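Local coordinates for peptide chain release factor subunit 1 (Aeropyrum pernix, PDB 3AGK), which probably directs the release of finished polypeptides from the ribosome in response to the stop codons UAA, UAG and UGA, as a class 1 release factor, at residues A[156-161]-A[274-279]; A[143-148]-A[221-226]; A[163-168]-A[261-266]. One frame throughout, in Å; residues are numbered along the deposited sequence.

Interaction 1: residues A[156-161]-A[274-279]; sequences GLLKGA and VEAQMY
L158 puts its two methyls to separate uses at the end of strand 152-159. With CG anti to the backbone N (chi1 178°) the branch stands out toward 274-279: CD1 packs on the Y279 ring, 3.7 Å from Y279 CD2, while CD2 reaches A276, 3.9 Å from A276 CA and close to its CB. The leucine and the tyrosine cross obliquely. The edge of the ring is taken by the backbone of A161, whose O sits 3.3 Å from Y279 CD2, near the ring plane, with A161 CA also in that plane. Y279 likewise carries its ring carbon CG anti to its own N, which sends the ring past A161 and back toward L158. M278 comes over the turn from another direction as an extended chain, its SD 3.8 Å from G160 CA and its CE beside A161 N. G160 has a positive phi, and a CB there would press on that methyl. No direct hydrogen bond joins the segments; instead one water gives its hydrogens to G160 O and E275 O, at 2.8 and 2.7 Å, and accepts from Y279 N. It therefore ties the turn after the strand to the 3-10 turn at E275 and the first turn of helix 277-294. Cutting L158 back to an alanine would probably open a gap between A276 and the Y279 ring and leave the ring freer to shift. Around this contact, V267 of helix 259-269 packs on L158, A276 and Y279, and L163 of the adjoining strand 162-170 touches both L158 and Y279, so the start of helix 277-294 is seated against strands 152-159 and 162-170 and the preceding helix together.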
loop_
_atom_site.group_PDB
_atom_site.type_symbol
_atom_site.label_atom_id
_atom_site.label_comp_id
_atom_site.label_asym_id
_atom_site.label_seq_id
_atom_site.Cartn_x
_atom_site.Cartn_y
_atom_site.Cartn_z
ATOM N N GLY A 156 -8.510 -10.030 -2.378
ATOM C CA GLY A 156 -7.644 -8.998 -2.920
ATOM C C GLY A 156 -7.785 -7.677 -2.190
ATOM O O GLY A 156 -8.650 -7.517 -1.326
ATOM N N LEU A 157 -6.938 -6.722 -2.552
ATOM C CA LEU A 157 -6.930 -5.431 -1.901
ATOM C C LEU A 157 -6.635 -4.326 -2.910
ATOM O O LEU A 157 -5.667 -4.412 -3.667
ATOM C CB LEU A 157 -5.878 -5.420 -0.795
ATOM C CG LEU A 157 -5.894 -4.143 0.047
ATOM C CD1 LEU A 157 -7.223 -3.985 0.776
ATOM C CD2 LEU A 157 -4.734 -4.155 1.020
ATOM N N LEU A 158 -7.484 -3.300 -2.931
ATOM C CA LEU A 158 -7.259 -2.140 -3.798
ATOM C C LEU A 158 -6.995 -0.884 -2.984
ATOM O O LEU A 158 -7.774 -0.552 -2.082
ATOM C CB LEU A 158 -8.468 -1.895 -4.698
ATOM C CG LEU A 158 -8.368 -0.675 -5.623
ATOM C CD1 LEU A 158 -7.386 -0.979 -6.760
ATOM C CD2 LEU A 158 -9.754 -0.276 -6.155
ATOM N N LYS A 159 -5.903 -0.193 -3.321
ATOM C CA LYS A 159 -5.572 1.126 -2.775
ATOM C C LYS A 159 -5.134 2.044 -3.907
ATOM O O LYS A 159 -4.095 1.826 -4.529
ATOM C CB LYS A 159 -4.420 1.042 -1.783
ATOM C CG LYS A 159 -4.641 0.113 -0.618
ATOM C CD LYS A 159 -3.427 0.156 0.299
ATOM C CE LYS A 159 -3.504 -0.898 1.398
ATOM N NZ LYS A 159 -2.271 -0.912 2.237
ATOM N N GLY A 160 -5.905 3.090 -4.165
ATOM C CA GLY A 160 -5.635 3.952 -5.304
ATOM C C GLY A 160 -5.619 3.088 -6.550
ATOM O O GLY A 160 -6.569 2.354 -6.814
ATOM N N ALA A 161 -4.528 3.144 -7.301
ATOM C CA ALA A 161 -4.388 2.325 -8.502
ATOM C C ALA A 161 -3.672 0.968 -8.284
ATOM O O ALA A 161 -3.455 0.221 -9.233
ATOM C CB ALA A 161 -3.695 3.142 -9.627
ATOM N N VAL A 274 -16.786 4.357 -5.123
ATOM C CA VAL A 274 -16.071 5.584 -5.474
ATOM C C VAL A 274 -14.562 5.427 -5.344
ATOM O O VAL A 274 -13.804 5.971 -6.150
ATOM C CB VAL A 274 -16.485 6.733 -4.541
ATOM C CG1 VAL A 274 -15.569 7.913 -4.727
ATOM C CG2 VAL A 274 -17.920 7.122 -4.797
ATOM N N GLU A 275 -14.144 4.697 -4.310
ATOM C CA GLU A 275 -12.732 4.461 -4.028
ATOM C C GLU A 275 -12.061 3.656 -5.146
ATOM O O GLU A 275 -10.849 3.484 -5.163
ATOM C CB GLU A 275 -12.575 3.734 -2.685
ATOM C CG GLU A 275 -12.992 4.537 -1.455
ATOM C CD GLU A 275 -14.499 4.557 -1.237
ATOM O OE1 GLU A 275 -15.244 3.932 -2.025
ATOM O OE2 GLU A 275 -14.942 5.200 -0.262
ATOM N N ALA A 276 -12.861 3.160 -6.080
ATOM C CA ALA A 276 -12.330 2.392 -7.197
ATOM C C ALA A 276 -12.152 3.222 -8.480
ATOM O O ALA A 276 -11.701 2.696 -9.496
ATOM C CB ALA A 276 -13.230 1.201 -7.472
ATOM N N GLN A 277 -12.497 4.508 -8.446
ATOM C CA GLN A 277 -12.442 5.326 -9.666
ATOM C C GLN A 277 -11.011 5.569 -10.157
ATOM O O GLN A 277 -10.731 5.568 -11.365
ATOM C CB GLN A 277 -13.180 6.659 -9.479
ATOM C CG GLN A 277 -13.502 7.354 -10.799
ATOM C CD GLN A 277 -14.297 6.450 -11.732
ATOM O OE1 GLN A 277 -15.328 5.893 -11.349
ATOM N NE2 GLN A 277 -13.807 6.283 -12.950
ATOM N N MET A 278 -10.096 5.769 -9.217
ATOM C CA MET A 278 -8.727 6.032 -9.597
ATOM C C MET A 278 -8.141 4.861 -10.399
ATOM O O MET A 278 -7.428 5.064 -11.384
ATOM C CB MET A 278 -7.894 6.335 -8.365
ATOM C CG MET A 278 -6.492 6.768 -8.674
ATOM S SD MET A 278 -5.613 7.287 -7.185
ATOM C CE MET A 278 -3.942 6.852 -7.643
ATOM N N TYR A 279 -8.474 3.641 -9.986
ATOM C CA TYR A 279 -8.038 2.434 -10.679
ATOM C C TYR A 279 -8.722 2.305 -12.043
ATOM O O TYR A 279 -8.067 2.016 -13.046
ATOM C CB TYR A 279 -8.314 1.181 -9.815
ATOM C CG TYR A 279 -7.822 -0.091 -10.468
ATOM C CD1 TYR A 279 -8.657 -0.835 -11.283
ATOM C CD2 TYR A 279 -6.510 -0.499 -10.326
ATOM C CE1 TYR A 279 -8.216 -1.982 -11.904
ATOM C CE2 TYR A 279 -6.050 -1.645 -10.954
ATOM C CZ TYR A 279 -6.914 -2.385 -11.748
ATOM O OH TYR A 279 -6.477 -3.529 -12.391
HETATM O O HOH W 1 -9.136 3.309 -7.243
#

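Interaction 2: residues A[143-148]-A[221-226]; sequences IGIIIV and GVIVAG
G144 and I146 carry most of the pairing with strand 221-226, each giving its N-H to one residue of the partner strand and its carbonyl to another. G144 N bonds G221 O, G144 O takes I223 N at 2.7 Å, I146 N reaches I223 O with an N-H...O angle of 169°, and I146 O receives A225 N. V148 N to A225 O, 2.9 Å, adds a fifth bond. Between these bonds the CA hydrogens of V222, I145, V224 and I147 lean on the same carbonyls. Side-chain contact is sparser. On the face of I143, I145 and I147, I143 CG2 meets I223 CD1 at 3.8 Å, and I143 CD1 lies over G221, where a CB would be tight. On the other face I146 CD1 touches V222 CG1 at 3.9 Å and V148 CG2 touches V224 CG1 at 4.0 Å. Neither face opens to solvent, since every residue here is buried: helix 259-269 covers I145, I147 and A225, while helices 188-215 and 230-236 close over I146, V148 and V224. This parallel pair lies in a mixed five-stranded sheet with helices on both faces, a three-layer alpha/beta sandwich, in the middle domain of the eRF1 family.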
loop_
_atom_site.group_PDB
_atom_site.type_symbol
_atom_site.label_atom_id
_atom_site.label_comp_id
_atom_site.label_asym_id
_atom_site.label_seq_id
_atom_site.Cartn_x
_atom_site.Cartn_y
_atom_site.Cartn_z
ATOM N N ILE A 143 -10.189 -0.689 -0.593
ATOM C CA ILE A 143 -11.300 -1.589 -0.870
ATOM C C ILE A 143 -10.832 -3.050 -0.843
ATOM O O ILE A 143 -9.856 -3.414 -1.515
ATOM C CB ILE A 143 -11.897 -1.292 -2.256
ATOM C CG1 ILE A 143 -12.348 0.173 -2.325
ATOM C CG2 ILE A 143 -13.021 -2.285 -2.593
ATOM C CD1 ILE A 143 -13.440 0.514 -1.328
ATOM N N GLY A 144 -11.518 -3.873 -0.051
ATOM C CA GLY A 144 -11.282 -5.308 -0.027
ATOM C C GLY A 144 -12.148 -5.954 -1.095
ATOM O O GLY A 144 -13.228 -5.474 -1.408
ATOM N N ILE A 145 -11.657 -7.025 -1.693
ATOM C CA ILE A 145 -12.421 -7.751 -2.702
ATOM C C ILE A 145 -12.355 -9.249 -2.396
ATOM O O ILE A 145 -11.265 -9.794 -2.151
ATOM C CB ILE A 145 -11.876 -7.497 -4.112
ATOM C CG1 ILE A 145 -11.695 -5.995 -4.337
ATOM C CG2 ILE A 145 -12.797 -8.136 -5.191
ATOM C CD1 ILE A 145 -10.506 -5.678 -5.180
ATOM N N ILE A 146 -13.524 -9.884 -2.381
ATOM C CA ILE A 146 -13.639 -11.334 -2.229
ATOM C C ILE A 146 -14.357 -11.883 -3.464
ATOM O O ILE A 146 -15.501 -11.531 -3.726
ATOM C CB ILE A 146 -14.407 -11.732 -0.941
ATOM C CG1 ILE A 146 -13.752 -11.098 0.288
ATOM C CG2 ILE A 146 -14.441 -13.248 -0.773
ATOM C CD1 ILE A 146 -14.669 -10.969 1.505
ATOM N N ILE A 147 -13.645 -12.698 -4.244
ATOM C CA ILE A 147 -14.229 -13.476 -5.337
ATOM C C ILE A 147 -14.546 -14.875 -4.814
ATOM O O ILE A 147 -13.668 -15.558 -4.284
ATOM C CB ILE A 147 -13.274 -13.577 -6.550
ATOM C CG1 ILE A 147 -12.840 -12.180 -7.011
ATOM C CG2 ILE A 147 -13.941 -14.322 -7.703
ATOM C CD1 ILE A 147 -11.750 -12.228 -8.039
ATOM N N VAL A 148 -15.803 -15.283 -4.935
ATOM C CA VAL A 148 -16.234 -16.535 -4.333
ATOM C C VAL A 148 -16.822 -17.472 -5.362
ATOM O O VAL A 148 -17.650 -17.073 -6.186
ATOM C CB VAL A 148 -17.341 -16.349 -3.271
ATOM C CG1 VAL A 148 -17.462 -17.637 -2.444
ATOM C CG2 VAL A 148 -17.060 -15.170 -2.378
ATOM N N GLY A 221 -14.537 -0.270 2.215
ATOM C CA GLY A 221 -15.557 -1.117 1.629
ATOM C C GLY A 221 -15.058 -2.480 1.226
ATOM O O GLY A 221 -13.849 -2.719 1.196
ATOM N N VAL A 222 -15.997 -3.368 0.900
ATOM C CA VAL A 222 -15.655 -4.705 0.418
ATOM C C VAL A 222 -16.538 -5.041 -0.754
ATOM O O VAL A 222 -17.757 -4.882 -0.695
ATOM C CB VAL A 222 -15.835 -5.778 1.513
ATOM C CG1 VAL A 222 -15.520 -7.196 0.962
ATOM C CG2 VAL A 222 -14.956 -5.439 2.724
ATOM N N ILE A 223 -15.924 -5.467 -1.843
ATOM C CA ILE A 223 -16.688 -5.941 -2.979
ATOM C C ILE A 223 -16.718 -7.457 -2.904
ATOM O O ILE A 223 -15.669 -8.108 -2.744
ATOM C CB ILE A 223 -16.033 -5.518 -4.301
ATOM C CG1 ILE A 223 -16.092 -3.994 -4.466
ATOM C CG2 ILE A 223 -16.720 -6.207 -5.481
ATOM C CD1 ILE A 223 -15.167 -3.467 -5.557
ATOM N N VAL A 224 -17.908 -8.030 -2.998
ATOM C CA VAL A 224 -17.988 -9.479 -3.158
ATOM C C VAL A 224 -18.410 -9.762 -4.604
ATOM O O VAL A 224 -19.400 -9.221 -5.079
ATOM C CB VAL A 224 -18.948 -10.169 -2.129
ATOM C CG1 VAL A 224 -19.039 -11.687 -2.397
ATOM C CG2 VAL A 224 -18.484 -9.903 -0.718
ATOM N N ALA A 225 -17.626 -10.585 -5.296
ATOM C CA ALA A 225 -17.871 -10.916 -6.700
ATOM C C ALA A 225 -17.749 -12.417 -6.922
ATOM O O ALA A 225 -17.341 -13.149 -6.038
ATOM C CB ALA A 225 -16.885 -10.196 -7.595
ATOM N N GLY A 226 -18.074 -12.854 -8.126
ATOM C CA GLY A 226 -17.912 -14.248 -8.475
ATOM C C GLY A 226 -18.907 -14.641 -9.542
ATOM O O GLY A 226 -19.837 -13.886 -9.853
#

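Interaction 3: residues A[163-168]-A[261-266]; sequences LEVLKE and QGLKEA
L263 and L163 meet where helix 259-269 runs across the end strand of the sheet. L163, with CG anti to its backbone N (chi1 -179°), lays CD2 on the helix backbone, 3.6 Å from K264 N, and touches L263 CB at 3.9 Å. L263 points toward the strand: its CD1 comes within 3.5 Å of V165 CG2 and equally 3.5 Å from E164 O. The two leucines pass each other at a slant, whereas V165 and L263 cross at about a right angle. K264 adds the start of its chain beside L163 CD2 before its amino end leads away; there it has a long, weak ion pair with E351.

One shell out, I145 of strand 142-149 touches L163, L263 and A266 together, and I147 and T154 also meet L263, which places that leucine over three strands of the sheet. Y279 of helix 277-294 also packs on K264. Along the helix, E265 OE1 accepts a hydrogen bond from A256 N. Further along the strand, L166 and K167 both face I155 in a classic beta bulge, beyond the part that the helix touches.

The segment axes approach to 8.7 Å with an angle of 127° between their directions. The join is made by aliphatic side chains against one another and against backbone, with no hydrogen bond between the segments: a helix lying on a beta sheet, so the fit probably rests on the shapes of L163, V165 and L263.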
loop_
_atom_site.group_PDB
_atom_site.type_symbol
_atom_site.label_atom_id
_atom_site.label_comp_id
_atom_site.label_asym_id
_atom_site.label_seq_id
_atom_site.Cartn_x
_atom_site.Cartn_y
_atom_site.Cartn_z
ATOM N N LEU A 163 -3.650 -2.774 -7.210
ATOM C CA LEU A 163 -4.488 -3.944 -6.968
ATOM C C LEU A 163 -3.624 -5.185 -6.789
ATOM O O LEU A 163 -2.771 -5.479 -7.628
ATOM C CB LEU A 163 -5.417 -4.172 -8.142
ATOM C CG LEU A 163 -6.383 -5.340 -8.070
ATOM C CD1 LEU A 163 -7.411 -5.150 -6.940
ATOM C CD2 LEU A 163 -7.073 -5.417 -9.415
ATOM N N GLU A 164 -3.859 -5.916 -5.704
ATOM C CA GLU A 164 -3.054 -7.081 -5.379
ATOM C C GLU A 164 -3.888 -8.243 -4.840
ATOM O O GLU A 164 -4.958 -8.054 -4.219
ATOM C CB GLU A 164 -1.967 -6.711 -4.367
ATOM C CG GLU A 164 -2.511 -6.230 -3.024
ATOM C CD GLU A 164 -1.408 -5.916 -2.016
ATOM O OE1 GLU A 164 -0.275 -6.414 -2.187
ATOM O OE2 GLU A 164 -1.673 -5.177 -1.046
ATOM N N VAL A 165 -3.389 -9.448 -5.102
ATOM C CA VAL A 165 -3.960 -10.668 -4.563
ATOM C C VAL A 165 -3.375 -10.864 -3.171
ATOM O O VAL A 165 -2.162 -10.836 -3.015
ATOM C CB VAL A 165 -3.590 -11.874 -5.440
ATOM C CG1 VAL A 165 -3.885 -13.182 -4.703
ATOM C CG2 VAL A 165 -4.340 -11.826 -6.755
ATOM N N LEU A 166 -4.228 -11.024 -2.160
ATOM C CA LEU A 166 -3.764 -11.276 -0.792
ATOM C C LEU A 166 -3.693 -12.769 -0.521
ATOM O O LEU A 166 -2.781 -13.236 0.143
ATOM C CB LEU A 166 -4.669 -10.611 0.252
ATOM C CG LEU A 166 -4.653 -9.085 0.257
ATOM C CD1 LEU A 166 -5.478 -8.523 1.403
ATOM C CD2 LEU A 166 -3.209 -8.560 0.309
ATOM N N LYS A 167 -4.664 -13.508 -1.053
ATOM C CA LYS A 167 -4.788 -14.930 -0.799
ATOM C C LYS A 167 -5.697 -15.561 -1.848
ATOM O O LYS A 167 -6.703 -14.961 -2.264
ATOM C CB LYS A 167 -5.389 -15.161 0.589
ATOM C CG LYS A 167 -5.434 -16.622 1.013
ATOM C CD LYS A 167 -4.111 -17.050 1.613
ATOM C CE LYS A 167 -4.056 -18.555 1.798
ATOM N NZ LYS A 167 -3.018 -18.942 2.792
ATOM N N GLU A 168 -5.326 -16.764 -2.275
ATOM C CA GLU A 168 -6.186 -17.624 -3.076
ATOM C C GLU A 168 -6.461 -18.922 -2.299
ATOM O O GLU A 168 -5.599 -19.399 -1.563
ATOM C CB GLU A 168 -5.547 -17.910 -4.443
ATOM C CG GLU A 168 -5.373 -16.634 -5.295
ATOM C CD GLU A 168 -5.124 -16.910 -6.767
ATOM O OE1 GLU A 168 -6.076 -17.319 -7.473
ATOM O OE2 GLU A 168 -3.978 -16.705 -7.221
ATOM N N GLN A 261 -6.741 -11.465 -12.421
ATOM C CA GLN A 261 -7.690 -11.204 -13.506
ATOM C C GLN A 261 -9.129 -10.996 -13.022
ATOM O O GLN A 261 -9.809 -10.087 -13.478
ATOM C CB GLN A 261 -7.641 -12.341 -14.525
ATOM C CG GLN A 261 -8.519 -12.157 -15.745
ATOM C CD GLN A 261 -8.464 -13.362 -16.671
ATOM O OE1 GLN A 261 -7.928 -14.416 -16.314
ATOM N NE2 GLN A 261 -9.025 -13.215 -17.864
ATOM N N GLY A 262 -9.604 -11.843 -12.108
ATOM C CA GLY A 262 -10.957 -11.681 -11.594
ATOM C C GLY A 262 -11.091 -10.434 -10.728
ATOM O O GLY A 262 -12.143 -9.795 -10.713
ATOM N N LEU A 263 -10.032 -10.113 -9.985
ATOM C CA LEU A 263 -9.993 -8.930 -9.127
ATOM C C LEU A 263 -10.156 -7.659 -9.954
ATOM O O LEU A 263 -10.927 -6.751 -9.594
ATOM C CB LEU A 263 -8.662 -8.867 -8.378
ATOM C CG LEU A 263 -8.439 -9.824 -7.209
ATOM C CD1 LEU A 263 -7.062 -9.594 -6.596
ATOM C CD2 LEU A 263 -9.542 -9.631 -6.164
ATOM N N LYS A 264 -9.423 -7.606 -11.064
ATOM C CA LYS A 264 -9.522 -6.484 -11.995
ATOM C C LYS A 264 -10.947 -6.363 -12.499
ATOM O O LYS A 264 -11.531 -5.276 -12.467
ATOM C CB LYS A 264 -8.561 -6.653 -13.177
ATOM C CG LYS A 264 -8.646 -5.522 -14.235
ATOM C CD LYS A 264 -7.587 -5.734 -15.307
ATOM C CE LYS A 264 -7.455 -4.560 -16.231
ATOM N NZ LYS A 264 -6.217 -4.694 -17.067
ATOM N N GLU A 265 -11.511 -7.482 -12.955
ATOM C CA GLU A 265 -12.871 -7.481 -13.484
ATOM C C GLU A 265 -13.895 -6.963 -12.463
ATOM O O GLU A 265 -14.778 -6.176 -12.804
ATOM C CB GLU A 265 -13.288 -8.859 -14.005
ATOM C CG GLU A 265 -14.751 -8.868 -14.477
ATOM C CD GLU A 265 -15.151 -10.096 -15.293
ATOM O OE1 GLU A 265 -14.596 -11.198 -15.063
ATOM O OE2 GLU A 265 -16.046 -9.943 -16.162
ATOM N N ALA A 266 -13.761 -7.382 -11.211
ATOM C CA ALA A 266 -14.689 -6.948 -10.171
ATOM C C ALA A 266 -14.580 -5.444 -9.914
ATOM O O ALA A 266 -15.584 -4.750 -9.723
ATOM C CB ALA A 266 -14.439 -7.704 -8.904
#

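How the interactions relate
From the N terminus, strand 142-149 comes first and leads through 152-159 to 162-170, three neighbours in one mixed sheet. Interaction 2 brings strand 219-226 back beside the first of them and so closes a loop round the next two strands and helix 188-215. Interaction 3 then returns helix 259-269 to the third strand, and interaction 1 returns the start of helix 277-294 to the second. Interaction 3 thus lies within the span of interaction 1, while interaction 2 crosses both. They meet physically too: L158 N bonds I143 O, L157 N bonds E164 O, and I147 packs on G262. Together they join sheet and two successive helices.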